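Local structure of lasso peptide isopeptidase AtxE2 (Asticcacaulis excentricus, 5TXE) at residues 114-119 / 567-572; 120-125 / 607-612; 209-214 / 222-227; 556-561 / 573-578. The protein hydrolyses the isopeptide bond of the threaded lasso peptides astexin-2 and astexin-3, turning them into linear peptides. The protein carries 1 engineered substitution. All coordinates share one frame; numbering follows the deposited sequence.

Overall arrangement
All four contacts have residues that touch the bound lasso peptide, and none is wholly buried. Interactions 1 and 4 are partly buried and lie on consecutive pieces of one region: interaction 1 uses helix 563-570, interaction 4 packs the loop after it on helix 555-560. Both rest mainly on apolar contacts, interaction 4 adding one weak hydrogen bond. Interactions 2 and 3 are surface contacts and more polar: a water joins a carbonyl to a carboxylate in interaction 2, while in interaction 3 a backbone hydrogen bond and an arginine beside a histidine join two parts of one loop. Interactions 1 and 2 tie one loop to different parts of the hydrolase domain, and Tyr118 links interaction 1 to Arg222.

Interaction 1 (114-119 / 567-572); sequences PSWGYA and SGALKA
Trp116 meets Ala569 and Leu570 through the six-membered part of its indole, and apolar packing is all that joins the two segments. The methyl of Ala569 lies at the CE3-CZ3 side of the ring, with CB 3.7 Å from Trp116 CZ3. Farther along the same ring, Leu570 CD2 approaches Trp116 CH2 at 3.8 Å, the two side chains meeting at a slant. With CG anti to the carbonyl carbon (chi1 -49°), the indole of Trp116 extends from its loop to the helix and offers these carbons to it. The buried area is small, 114 Å², and Leu570 also packs on Asn562.

Hydrogen bonds shape the loop itself. Residues Ser115 to Tyr118 form a type I' beta turn, closed by Tyr118 N to Ser115 O at 2.8 Å and by Ser115 N to Tyr118 O at 3.1 Å. Trp116 and Gly117, both with positive phi, occupy its corner positions, and the tight reversal carries the indole at its tip.

The indole nitrogen serves the substrate: Trp116 NE1 donates to the backbone of the bound peptide, and the ring stacks on one of its aromatic side chains. Trp116 is important for activity and binds astexin-3, so the packing on Ala569 and Leu570 borders a substrate-binding group.

The turn belongs to the long loop between strands 100-104 and 133-134, whereas Ala569 and Leu570 lie on helix 563-570. Arg565 of that helix donates to Trp116 O, and Ile566 touches both Trp116 and Tyr118.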
loop_
_atom_site.group_PDB
_atom_site.type_symbol
_atom_site.label_atom_id
_atom_site.label_comp_id
_atom_site.label_asym_id
_atom_site.label_seq_id
_atom_site.Cartn_x
_atom_site.Cartn_y
_atom_site.Cartn_z
ATOM N N PRO A 114 -5.922 -14.812 4.749
ATOM C CA PRO A 114 -6.958 -15.585 4.096
ATOM C C PRO A 114 -7.778 -14.641 3.223
ATOM O O PRO A 114 -7.966 -13.514 3.590
ATOM C CB PRO A 114 -7.826 -16.085 5.247
ATOM C CG PRO A 114 -7.019 -15.910 6.485
ATOM C CD PRO A 114 -6.108 -14.738 6.210
ATOM N N SER A 115 -8.227 -15.116 2.073
ATOM C CA SER A 115 -9.144 -14.394 1.179
ATOM C C SER A 115 -9.850 -15.407 0.290
ATOM O O SER A 115 -9.256 -16.436 -0.090
ATOM C CB SER A 115 -8.421 -13.465 0.231
ATOM O OG SER A 115 -7.792 -12.388 0.913
ATOM N N TRP A 116 -11.105 -15.069 -0.046
ATOM C CA TRP A 116 -11.927 -15.800 -0.998
ATOM C C TRP A 116 -12.252 -17.195 -0.586
ATOM O O TRP A 116 -12.592 -18.031 -1.438
ATOM C CB TRP A 116 -11.235 -15.872 -2.339
ATOM C CG TRP A 116 -10.695 -14.535 -2.844
ATOM C CD1 TRP A 116 -9.417 -14.157 -2.913
ATOM C CD2 TRP A 116 -11.464 -13.473 -3.414
ATOM N NE1 TRP A 116 -9.316 -12.898 -3.484
ATOM C CE2 TRP A 116 -10.571 -12.462 -3.796
ATOM C CE3 TRP A 116 -12.824 -13.272 -3.609
ATOM C CZ2 TRP A 116 -11.006 -11.266 -4.379
ATOM C CZ3 TRP A 116 -13.249 -12.111 -4.185
ATOM C CH2 TRP A 116 -12.351 -11.112 -4.565
ATOM N N GLY A 117 -12.081 -17.494 0.693
ATOM C CA GLY A 117 -12.210 -18.868 1.144
ATOM C C GLY A 117 -10.949 -19.698 1.093
ATOM O O GLY A 117 -10.958 -20.888 1.514
ATOM N N TYR A 118 -9.845 -19.089 0.664
ATOM C CA TYR A 118 -8.538 -19.701 0.795
ATOM C C TYR A 118 -7.916 -19.339 2.147
ATOM O O TYR A 118 -8.010 -18.202 2.614
ATOM C CB TYR A 118 -7.590 -19.242 -0.327
ATOM C CG TYR A 118 -8.096 -19.625 -1.694
ATOM C CD1 TYR A 118 -8.344 -20.963 -2.022
ATOM C CD2 TYR A 118 -8.357 -18.666 -2.645
ATOM C CE1 TYR A 118 -8.811 -21.329 -3.257
ATOM C CE2 TYR A 118 -8.798 -19.034 -3.899
ATOM C CZ TYR A 118 -9.049 -20.376 -4.195
ATOM O OH TYR A 118 -9.534 -20.788 -5.433
ATOM N N ALA A 119 -7.218 -20.293 2.739
ATOM C CA ALA A 119 -6.512 -20.040 3.998
ATOM C C ALA A 119 -5.328 -19.070 3.865
ATOM O O ALA A 119 -4.963 -18.362 4.813
ATOM C CB ALA A 119 -6.048 -21.353 4.606
ATOM N N SER A 567 -13.314 -16.259 -9.857
ATOM C CA SER A 567 -14.103 -15.819 -10.966
ATOM C C SER A 567 -15.587 -15.609 -10.570
ATOM O O SER A 567 -16.196 -14.578 -10.875
ATOM C CB SER A 567 -14.012 -16.800 -12.135
ATOM O OG SER A 567 -14.961 -16.440 -13.127
ATOM N N GLY A 568 -16.154 -16.605 -9.922
ATOM C CA GLY A 568 -17.532 -16.550 -9.422
ATOM C C GLY A 568 -17.742 -15.435 -8.397
ATOM O O GLY A 568 -18.731 -14.717 -8.460
ATOM N N ALA A 569 -16.803 -15.249 -7.488
ATOM C CA ALA A 569 -16.942 -14.230 -6.428
ATOM C C ALA A 569 -16.856 -12.816 -6.968
ATOM O O ALA A 569 -17.385 -11.896 -6.358
ATOM C CB ALA A 569 -15.889 -14.428 -5.325
ATOM N N LEU A 570 -16.201 -12.614 -8.104
ATOM C CA LEU A 570 -16.016 -11.251 -8.620
ATOM C C LEU A 570 -17.278 -10.647 -9.242
ATOM O O LEU A 570 -17.429 -9.431 -9.325
ATOM C CB LEU A 570 -14.900 -11.188 -9.660
ATOM C CG LEU A 570 -13.458 -11.358 -9.170
ATOM C CD1 LEU A 570 -12.498 -11.405 -10.356
ATOM C CD2 LEU A 570 -13.083 -10.234 -8.232
ATOM N N LYS A 571 -18.144 -11.514 -9.690
ATOM C CA LYS A 571 -19.408 -11.150 -10.291
ATOM C C LYS A 571 -20.214 -10.227 -9.339
ATOM O O LYS A 571 -20.776 -9.247 -9.782
ATOM C CB LYS A 571 -20.108 -12.466 -10.665
ATOM C CG LYS A 571 -21.543 -12.410 -11.054
ATOM C CD LYS A 571 -21.751 -11.805 -12.427
ATOM C CE LYS A 571 -23.193 -12.047 -12.881
ATOM N NZ LYS A 571 -23.526 -11.190 -14.029
ATOM N N ALA A 572 -20.197 -10.471 -8.036
ATOM C CA ALA A 572 -20.928 -9.600 -7.109
ATOM C C ALA A 572 -20.314 -8.214 -7.021
ATOM O O ALA A 572 -20.996 -7.240 -6.604
ATOM C CB ALA A 572 -21.012 -10.229 -5.710
#

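Interaction 2 (120-125 / 607-612); sequences RNAPSG and ADEEYL
Glu609 reaches across to Ala122 and Pro123 with a single carboxylate oxygen, OE1. The closer-packed part is small: OE1 lies 4.1 Å from the methyl carbon CB of Ala122. Having CG anti to the backbone N (chi1 -177°) and an extended chain beyond it, Glu609 spans the distance from the short, weakly bonded helical turn at about 608-611 to the loop.

The rest of the contact is loose and depends on water. The two segments bury only 71 Å² between them, and no direct hydrogen bond joins them. Pro123 O and Glu609 OE1 stand 4.0 Å apart, and one water donates both to Pro123 O at 2.6 Å and to Glu609 OE1 at 2.5 Å. The same OE1 is hydrogen-bonded to His637 ND1. Next in the chain, Glu610, assigned to the charge relay system, turns to another partner, its OE2 pairing with ND1 of His638. On the loop, Asn121 ND2 and Ser124 OG bond to the backbone of the bound peptide.

Two oxygen acceptors face each other here, and a water that supplies both protons probably relieves the repulsion between them. The substrate-binding loop is thus bridged to the turn bearing the probable relay acid through solvent and a neighbouring glutamate.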
loop_
_atom_site.group_PDB
_atom_site.type_symbol
_atom_site.label_atom_id
_atom_site.label_comp_id
_atom_site.label_asym_id
_atom_site.label_seq_id
_atom_site.Cartn_x
_atom_site.Cartn_y
_atom_site.Cartn_z
ATOM N N ARG A 120 -4.759 -18.998 2.670
ATOM C CA ARG A 120 -3.703 -18.072 2.402
ATOM C C ARG A 120 -3.703 -17.632 0.949
ATOM O O ARG A 120 -3.354 -18.387 0.114
ATOM C CB ARG A 120 -2.369 -18.735 2.684
ATOM C CG ARG A 120 -1.232 -17.742 2.588
ATOM C CD ARG A 120 0.004 -18.250 3.260
ATOM N NE ARG A 120 0.721 -19.122 2.342
ATOM C CZ ARG A 120 1.725 -19.913 2.724
ATOM N NH1 ARG A 120 2.113 -19.945 4.008
ATOM N NH2 ARG A 120 2.339 -20.676 1.825
ATOM N N ASN A 121 -4.104 -16.402 0.657
ATOM C CA ASN A 121 -4.191 -15.941 -0.708
ATOM C C ASN A 121 -2.752 -15.756 -1.231
ATOM O O ASN A 121 -1.816 -15.727 -0.453
ATOM C CB ASN A 121 -4.990 -14.623 -0.735
ATOM C CG ASN A 121 -5.487 -14.228 -2.135
ATOM O OD1 ASN A 121 -5.685 -15.079 -3.011
ATOM N ND2 ASN A 121 -5.680 -12.911 -2.347
ATOM N N ALA A 122 -2.568 -15.602 -2.531
ATOM C CA ALA A 122 -1.245 -15.218 -3.000
ATOM C C ALA A 122 -0.806 -13.888 -2.319
ATOM O O ALA A 122 -1.612 -13.022 -2.114
ATOM C CB ALA A 122 -1.240 -15.069 -4.504
ATOM N N PRO A 123 0.464 -13.765 -1.952
ATOM C CA PRO A 123 0.970 -12.537 -1.378
ATOM C C PRO A 123 0.841 -11.351 -2.341
ATOM O O PRO A 123 1.080 -11.504 -3.528
ATOM C CB PRO A 123 2.433 -12.809 -1.148
ATOM C CG PRO A 123 2.661 -14.246 -1.358
ATOM C CD PRO A 123 1.508 -14.799 -2.121
ATOM N N SER A 124 0.423 -10.193 -1.831
ATOM C CA SER A 124 0.365 -9.003 -2.644
ATOM C C SER A 124 1.802 -8.674 -3.047
ATOM O O SER A 124 2.026 -8.098 -4.081
ATOM C CB SER A 124 -0.259 -7.865 -1.858
ATOM O OG SER A 124 0.671 -7.466 -0.846
ATOM N N GLY A 125 2.757 -9.042 -2.185
ATOM C CA GLY A 125 4.165 -8.680 -2.318
ATOM C C GLY A 125 4.638 -7.648 -1.304
ATOM O O GLY A 125 5.847 -7.368 -1.182
ATOM N N ALA A 607 5.363 -9.254 -13.099
ATOM C CA ALA A 607 5.784 -10.414 -12.320
ATOM C C ALA A 607 5.447 -11.683 -13.072
ATOM O O ALA A 607 4.438 -11.707 -13.789
ATOM C CB ALA A 607 5.068 -10.422 -10.992
ATOM N N ASP A 608 6.300 -12.707 -12.968
ATOM C CA ASP A 608 5.969 -13.990 -13.508
ATOM C C ASP A 608 4.641 -14.476 -12.979
ATOM O O ASP A 608 3.876 -15.138 -13.674
ATOM C CB ASP A 608 7.068 -15.054 -13.319
ATOM C CG ASP A 608 7.504 -15.258 -11.865
ATOM O OD1 ASP A 608 7.031 -14.580 -10.890
ATOM O OD2 ASP A 608 8.383 -16.140 -11.701
ATOM N N GLU A 609 4.355 -14.160 -11.761
ATOM C CA GLU A 609 3.104 -14.607 -11.146
ATOM C C GLU A 609 1.852 -13.933 -11.763
ATOM O O GLU A 609 0.741 -14.372 -11.499
ATOM C CB GLU A 609 3.218 -14.341 -9.662
ATOM C CG GLU A 609 2.077 -14.790 -8.805
ATOM C CD GLU A 609 2.433 -14.822 -7.305
ATOM O OE1 GLU A 609 2.054 -13.864 -6.588
ATOM O OE2 GLU A 609 3.106 -15.785 -6.857
ATOM N N GLU A 610 2.018 -12.944 -12.647
ATOM C CA GLU A 610 0.860 -12.353 -13.322
ATOM C C GLU A 610 0.958 -12.376 -14.808
ATOM O O GLU A 610 -0.021 -12.011 -15.469
ATOM C CB GLU A 610 0.668 -10.886 -12.890
ATOM C CG GLU A 610 0.351 -10.747 -11.403
ATOM C CD GLU A 610 0.009 -9.304 -10.999
ATOM O OE1 GLU A 610 0.730 -8.322 -11.389
ATOM O OE2 GLU A 610 -0.966 -9.157 -10.229
ATOM N N TYR A 611 2.088 -12.796 -15.367
ATOM C CA TYR A 611 2.253 -12.639 -16.804
ATOM C C TYR A 611 1.311 -13.441 -17.662
ATOM O O TYR A 611 1.061 -13.023 -18.789
ATOM C CB TYR A 611 3.696 -12.878 -17.268
ATOM C CG TYR A 611 4.035 -14.254 -17.781
ATOM C CD1 TYR A 611 4.107 -15.334 -16.937
ATOM C CD2 TYR A 611 4.359 -14.449 -19.088
ATOM C CE1 TYR A 611 4.408 -16.605 -17.421
ATOM C CE2 TYR A 611 4.708 -15.691 -19.577
ATOM C CZ TYR A 611 4.719 -16.774 -18.746
ATOM O OH TYR A 611 5.034 -18.012 -19.240
ATOM N N LEU A 612 0.825 -14.596 -17.191
ATOM C CA LEU A 612 0.044 -15.441 -18.016
ATOM C C LEU A 612 -1.205 -14.712 -18.527
ATOM O O LEU A 612 -1.613 -14.893 -19.679
ATOM C CB LEU A 612 -0.419 -16.680 -17.273
ATOM C CG LEU A 612 0.684 -17.717 -16.987
ATOM C CD1 LEU A 612 0.147 -18.869 -16.168
ATOM C CD2 LEU A 612 1.244 -18.215 -18.282
HETATM O O HOH W 1 0.925 -11.680 -6.142
#

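Interaction 3 (209-214 / 222-227); sequences YDERFH and RVLEPI
Beside the lasso-peptide site, one long loop between helix 190-202 and strand 230-235 folds back on itself, and His214 and Arg222 meet across the fold. The backbones are joined by Arg222 N donating to Arg212 O at 2.8 Å, a nearly straight bond (168° at the hydrogen). The side chains of His214 and Arg222 run alongside each other in the same direction: with CG anti to the carbonyl carbon (chi1 -53°) and bends at chi2 and chi3, Arg222 brings its guanidinium there. His214 CB sits over one face of the guanidinium, toward its rim, 3.6 Å from Arg222 NH1, and the imidazole and guanidinium planes are 40° apart. A water accepts a weak bond from Arg222 NH1 and donates to His214 O.

Away from this pair, beyond the backbone bond, Leu224 CD1 touches the aliphatic Arg212 CG at 3.8 Å, the side chains crossing at about a right angle. Arg212 NE lies 3.0 Å from Asp210 OD1 in a salt bridge that uses the syn lone pair, with the oxygen close to the guanidinium plane. The backbone N of Arg212 reaches the same OD1 at 3.0 Å from above the carboxylate plane, closing an Asx turn.

His214 NE2 bonds to OD1 of astexin-3-binding Asn562, and His214 ND1 to Thr217 OG1. An alanine in place of Arg222 would remove the guanidinium and is likely to leave Tyr118 without its cation-pi partner and His214 freer to shift. His214 NE2 also bonds weakly to the peptide backbone; Arg222, beside it, is consistent with a second-shell residue.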
loop_
_atom_site.group_PDB
_atom_site.type_symbol
_atom_site.label_atom_id
_atom_site.label_comp_id
_atom_site.label_asym_id
_atom_site.label_seq_id
_atom_site.Cartn_x
_atom_site.Cartn_y
_atom_site.Cartn_z
ATOM N N TYR A 209 -9.714 -30.377 -11.180
ATOM C CA TYR A 209 -9.677 -28.926 -11.318
ATOM C C TYR A 209 -11.027 -28.344 -10.909
ATOM O O TYR A 209 -12.029 -28.581 -11.577
ATOM C CB TYR A 209 -9.387 -28.516 -12.765
ATOM C CG TYR A 209 -9.277 -27.014 -12.961
ATOM C CD1 TYR A 209 -8.182 -26.311 -12.510
ATOM C CD2 TYR A 209 -10.248 -26.319 -13.624
ATOM C CE1 TYR A 209 -8.075 -24.931 -12.674
ATOM C CE2 TYR A 209 -10.153 -24.949 -13.781
ATOM C CZ TYR A 209 -9.037 -24.281 -13.324
ATOM O OH TYR A 209 -8.962 -22.953 -13.511
ATOM N N ASP A 210 -11.016 -27.567 -9.840
ATOM C CA ASP A 210 -12.226 -27.075 -9.189
ATOM C C ASP A 210 -11.841 -25.790 -8.408
ATOM O O ASP A 210 -10.857 -25.078 -8.740
ATOM C CB ASP A 210 -12.805 -28.170 -8.272
ATOM C CG ASP A 210 -11.812 -28.597 -7.095
ATOM O OD1 ASP A 210 -10.759 -27.936 -6.870
ATOM O OD2 ASP A 210 -12.109 -29.610 -6.400
ATOM N N GLU A 211 -12.622 -25.501 -7.387
ATOM C CA GLU A 211 -12.563 -24.272 -6.612
ATOM C C GLU A 211 -11.245 -24.122 -5.857
ATOM O O GLU A 211 -11.007 -23.048 -5.296
ATOM C CB GLU A 211 -13.786 -24.171 -5.636
ATOM C CG GLU A 211 -13.744 -25.052 -4.334
ATOM C CD GLU A 211 -14.212 -26.527 -4.475
ATOM O OE1 GLU A 211 -14.665 -26.956 -5.587
ATOM O OE2 GLU A 211 -14.141 -27.271 -3.452
ATOM N N ARG A 212 -10.402 -25.140 -5.823
ATOM C CA ARG A 212 -9.120 -24.999 -5.129
ATOM C C ARG A 212 -8.022 -24.298 -5.957
ATOM O O ARG A 212 -7.017 -23.903 -5.407
ATOM C CB ARG A 212 -8.617 -26.342 -4.641
ATOM C CG ARG A 212 -9.572 -27.079 -3.679
ATOM C CD ARG A 212 -9.123 -28.504 -3.472
ATOM N NE ARG A 212 -9.140 -29.228 -4.729
ATOM C CZ ARG A 212 -8.634 -30.456 -4.898
ATOM N NH1 ARG A 212 -8.062 -31.095 -3.878
ATOM N NH2 ARG A 212 -8.716 -31.056 -6.083
ATOM N N PHE A 213 -8.251 -24.085 -7.250
ATOM C CA PHE A 213 -7.202 -23.601 -8.119
ATOM C C PHE A 213 -7.267 -22.149 -8.467
ATOM O O PHE A 213 -8.338 -21.574 -8.629
ATOM C CB PHE A 213 -7.204 -24.369 -9.424
ATOM C CG PHE A 213 -6.656 -25.756 -9.310
ATOM C CD1 PHE A 213 -7.426 -26.785 -8.830
ATOM C CD2 PHE A 213 -5.356 -26.022 -9.672
ATOM C CE1 PHE A 213 -6.888 -28.057 -8.702
ATOM C CE2 PHE A 213 -4.840 -27.281 -9.610
ATOM C CZ PHE A 213 -5.601 -28.291 -9.099
ATOM N N HIS A 214 -6.083 -21.558 -8.621
ATOM C CA HIS A 214 -5.917 -20.189 -9.081
ATOM C C HIS A 214 -4.742 -20.209 -10.063
ATOM O O HIS A 214 -3.608 -20.002 -9.686
ATOM C CB HIS A 214 -5.671 -19.235 -7.892
ATOM C CG HIS A 214 -5.632 -17.788 -8.289
ATOM N ND1 HIS A 214 -4.471 -17.042 -8.335
ATOM C CD2 HIS A 214 -6.615 -16.965 -8.709
ATOM C CE1 HIS A 214 -4.749 -15.806 -8.704
ATOM N NE2 HIS A 214 -6.043 -15.736 -8.959
ATOM N N ARG A 222 -5.004 -24.971 -3.722
ATOM C CA ARG A 222 -4.741 -24.227 -2.497
ATOM C C ARG A 222 -5.517 -24.852 -1.344
ATOM O O ARG A 222 -6.536 -25.541 -1.545
ATOM C CB ARG A 222 -5.194 -22.776 -2.683
ATOM C CG ARG A 222 -4.573 -22.188 -3.915
ATOM C CD ARG A 222 -3.894 -20.809 -3.968
ATOM N NE ARG A 222 -4.785 -19.655 -3.896
ATOM C CZ ARG A 222 -4.568 -18.423 -4.406
ATOM N NH1 ARG A 222 -3.525 -18.093 -5.180
ATOM N NH2 ARG A 222 -5.478 -17.485 -4.161
ATOM N N VAL A 223 -5.072 -24.557 -0.140
ATOM C CA VAL A 223 -5.735 -24.978 1.050
ATOM C C VAL A 223 -6.941 -24.074 1.259
ATOM O O VAL A 223 -6.816 -22.838 1.282
ATOM C CB VAL A 223 -4.815 -24.796 2.276
ATOM C CG1 VAL A 223 -5.568 -25.070 3.563
ATOM C CG2 VAL A 223 -3.550 -25.674 2.155
ATOM N N LEU A 224 -8.093 -24.687 1.470
ATOM C CA LEU A 224 -9.354 -23.967 1.777
ATOM C C LEU A 224 -9.513 -23.739 3.279
ATOM O O LEU A 224 -9.190 -24.607 4.084
ATOM C CB LEU A 224 -10.541 -24.799 1.304
ATOM C CG LEU A 224 -10.496 -25.119 -0.200
ATOM C CD1 LEU A 224 -11.618 -26.109 -0.589
ATOM C CD2 LEU A 224 -10.588 -23.836 -1.026
ATOM N N GLU A 225 -10.089 -22.608 3.642
ATOM C CA GLU A 225 -10.693 -22.451 4.970
ATOM C C GLU A 225 -11.741 -23.553 5.202
ATOM O O GLU A 225 -12.324 -24.022 4.245
ATOM C CB GLU A 225 -11.337 -21.073 5.036
ATOM C CG GLU A 225 -10.331 -19.943 5.179
ATOM C CD GLU A 225 -9.558 -20.034 6.493
ATOM O OE1 GLU A 225 -9.958 -20.798 7.415
ATOM O OE2 GLU A 225 -8.548 -19.323 6.629
ATOM N N PRO A 226 -12.043 -23.968 6.437
ATOM C CA PRO A 226 -11.572 -23.331 7.673
ATOM C C PRO A 226 -10.289 -23.997 8.114
ATOM O O PRO A 226 -10.180 -25.221 8.069
ATOM C CB PRO A 226 -12.692 -23.676 8.677
ATOM C CG PRO A 226 -13.163 -25.043 8.230
ATOM C CD PRO A 226 -12.990 -25.082 6.704
ATOM N N ILE A 227 -9.336 -23.209 8.548
ATOM C CA ILE A 227 -8.156 -23.753 9.173
ATOM C C ILE A 227 -8.013 -22.993 10.491
ATOM O O ILE A 227 -7.926 -21.775 10.493
ATOM C CB ILE A 227 -6.884 -23.442 8.354
ATOM C CG1 ILE A 227 -6.871 -24.171 7.026
ATOM C CG2 ILE A 227 -5.629 -23.792 9.142
ATOM C CD1 ILE A 227 -6.870 -25.691 7.089
HETATM O O HOH W 2 -2.343 -20.725 -6.846
#

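Interaction 4 (556-561 / 573-578); sequences FTASVM and YGIETD
Ala558 O accepts a hydrogen bond from Asn562 ND2 and is also met by the methyl of Thr577, whose CG2 rests 3.6 Å from it. The same CG2 lies 4.1 Å from Ala558 CB. Thr577 N to Ile575 O, at 2.8 Å, closes an inverse gamma turn centred on Glu576 and brings Thr577 against the helix that carries Ala558 and Ser559. The first torsion sets OG1 between the backbone N and the carbonyl carbon (chi1 54°) and CG2 anti to that carbon; the methyl thus meets the helix, while OG1 bonds to Ser567 O.

Ser559 flanks the same residue, its CB 4.1 Å from Thr577 CB. A weak hydrogen bond from Ser559 OG to Thr577 O, 3.5 Å long, is the direct polar link between the segments. On the other flank Ile575 CG2 packs loosely on Ala558 CB at 4.3 Å. A pi-type turn widens this helix, Met561 N donating to Phe556 O at 2.9 Å.

Gly574, with positive phi, ends helix 563-570 in a Schellman motif and turns the chain back toward helix 555-560. Ala558 and Ile575 each touch an apolar side chain of the bound peptide. Methyl packing with one weak bond suggests that apolar contact, more than polar pairing, holds the returning chain to this side of the substrate site.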
loop_
_atom_site.group_PDB
_atom_site.type_symbol
_atom_site.label_atom_id
_atom_site.label_comp_id
_atom_site.label_asym_id
_atom_site.label_seq_id
_atom_site.Cartn_x
_atom_site.Cartn_y
_atom_site.Cartn_z
ATOM N N PHE A 556 -10.245 -13.355 -20.030
ATOM C CA PHE A 556 -9.244 -14.373 -19.855
ATOM C C PHE A 556 -8.609 -14.236 -18.470
ATOM O O PHE A 556 -8.569 -15.178 -17.659
ATOM C CB PHE A 556 -8.197 -14.272 -20.914
ATOM C CG PHE A 556 -7.094 -15.275 -20.710
ATOM C CD1 PHE A 556 -7.311 -16.588 -20.942
ATOM C CD2 PHE A 556 -5.860 -14.884 -20.262
ATOM C CE1 PHE A 556 -6.309 -17.526 -20.752
ATOM C CE2 PHE A 556 -4.852 -15.807 -20.048
ATOM C CZ PHE A 556 -5.070 -17.158 -20.319
ATOM N N THR A 557 -8.193 -13.026 -18.165
ATOM C CA THR A 557 -7.550 -12.787 -16.883
ATOM C C THR A 557 -8.537 -12.938 -15.724
ATOM O O THR A 557 -8.235 -13.578 -14.719
ATOM C CB THR A 557 -6.871 -11.388 -16.838
ATOM O OG1 THR A 557 -5.917 -11.258 -17.898
ATOM C CG2 THR A 557 -6.185 -11.191 -15.581
ATOM N N ALA A 558 -9.734 -12.376 -15.862
ATOM C CA ALA A 558 -10.663 -12.288 -14.730
ATOM C C ALA A 558 -11.468 -13.566 -14.483
ATOM O O ALA A 558 -11.906 -13.846 -13.353
ATOM C CB ALA A 558 -11.588 -11.128 -14.982
ATOM N N SER A 559 -11.742 -14.315 -15.545
ATOM C CA SER A 559 -12.558 -15.518 -15.440
ATOM C C SER A 559 -11.591 -16.708 -15.501
ATOM O O SER A 559 -11.408 -17.411 -14.508
ATOM C CB SER A 559 -13.565 -15.604 -16.573
ATOM O OG SER A 559 -14.164 -16.884 -16.593
ATOM N N VAL A 560 -10.904 -16.883 -16.626
ATOM C CA VAL A 560 -10.139 -18.128 -16.843
ATOM C C VAL A 560 -8.971 -18.281 -15.822
ATOM O O VAL A 560 -8.915 -19.264 -15.110
ATOM C CB VAL A 560 -9.675 -18.261 -18.263
ATOM C CG1 VAL A 560 -8.938 -19.588 -18.478
ATOM C CG2 VAL A 560 -10.843 -18.191 -19.256
ATOM N N MET A 561 -8.110 -17.281 -15.709
ATOM C CA MET A 561 -6.915 -17.381 -14.945
ATOM C C MET A 561 -7.105 -17.275 -13.452
ATOM O O MET A 561 -6.195 -17.590 -12.681
ATOM C CB MET A 561 -5.894 -16.354 -15.439
ATOM C CG MET A 561 -5.359 -16.703 -16.836
ATOM S SD MET A 561 -4.830 -18.414 -17.113
ATOM C CE MET A 561 -3.566 -18.288 -15.915
ATOM N N TYR A 573 -19.043 -8.085 -7.414
ATOM C CA TYR A 573 -18.362 -6.790 -7.374
ATOM C C TYR A 573 -18.622 -5.969 -8.650
ATOM O O TYR A 573 -18.103 -4.846 -8.807
ATOM C CB TYR A 573 -16.860 -7.001 -7.255
ATOM C CG TYR A 573 -16.366 -7.330 -5.877
ATOM C CD1 TYR A 573 -16.376 -8.629 -5.397
ATOM C CD2 TYR A 573 -15.812 -6.320 -5.054
ATOM C CE1 TYR A 573 -15.897 -8.936 -4.114
ATOM C CE2 TYR A 573 -15.342 -6.617 -3.769
ATOM C CZ TYR A 573 -15.382 -7.921 -3.302
ATOM O OH TYR A 573 -14.886 -8.199 -2.049
ATOM N N GLY A 574 -19.388 -6.554 -9.571
ATOM C CA GLY A 574 -19.687 -5.955 -10.852
ATOM C C GLY A 574 -18.720 -6.360 -11.966
ATOM O O GLY A 574 -18.755 -5.757 -13.048
ATOM N N ILE A 575 -17.833 -7.332 -11.716
ATOM C CA ILE A 575 -16.952 -7.789 -12.787
ATOM C C ILE A 575 -17.670 -8.924 -13.508
ATOM O O ILE A 575 -17.885 -9.985 -12.912
ATOM C CB ILE A 575 -15.609 -8.281 -12.243
ATOM C CG1 ILE A 575 -14.973 -7.250 -11.271
ATOM C CG2 ILE A 575 -14.655 -8.603 -13.391
ATOM C CD1 ILE A 575 -14.535 -5.986 -11.929
ATOM N N GLU A 576 -17.972 -8.760 -14.798
ATOM C CA GLU A 576 -18.829 -9.738 -15.484
ATOM C C GLU A 576 -18.065 -10.976 -15.997
ATOM O O GLU A 576 -17.900 -11.197 -17.191
ATOM C CB GLU A 576 -19.600 -9.069 -16.628
ATOM C CG GLU A 576 -20.446 -7.859 -16.226
ATOM C CD GLU A 576 -21.529 -8.112 -15.178
ATOM O OE1 GLU A 576 -21.944 -9.268 -14.948
ATOM O OE2 GLU A 576 -21.985 -7.114 -14.570
ATOM N N THR A 577 -17.648 -11.817 -15.074
ATOM C CA THR A 577 -16.863 -13.004 -15.404
ATOM C C THR A 577 -17.679 -14.129 -16.053
ATOM O O THR A 577 -17.126 -15.072 -16.605
ATOM C CB THR A 577 -16.215 -13.541 -14.175
ATOM O OG1 THR A 577 -17.218 -13.758 -13.169
ATOM C CG2 THR A 577 -15.189 -12.519 -13.661
ATOM N N ASP A 578 -18.990 -13.990 -16.068
ATOM C CA ASP A 578 -19.833 -14.898 -16.859
ATOM C C ASP A 578 -19.962 -14.477 -18.347
ATOM O O ASP A 578 -20.517 -15.206 -19.140
ATOM C CB ASP A 578 -21.206 -15.042 -16.238
ATOM C CG ASP A 578 -21.943 -13.680 -16.056
ATOM O OD1 ASP A 578 -21.335 -12.578 -16.165
ATOM O OD2 ASP A 578 -23.157 -13.731 -15.761
#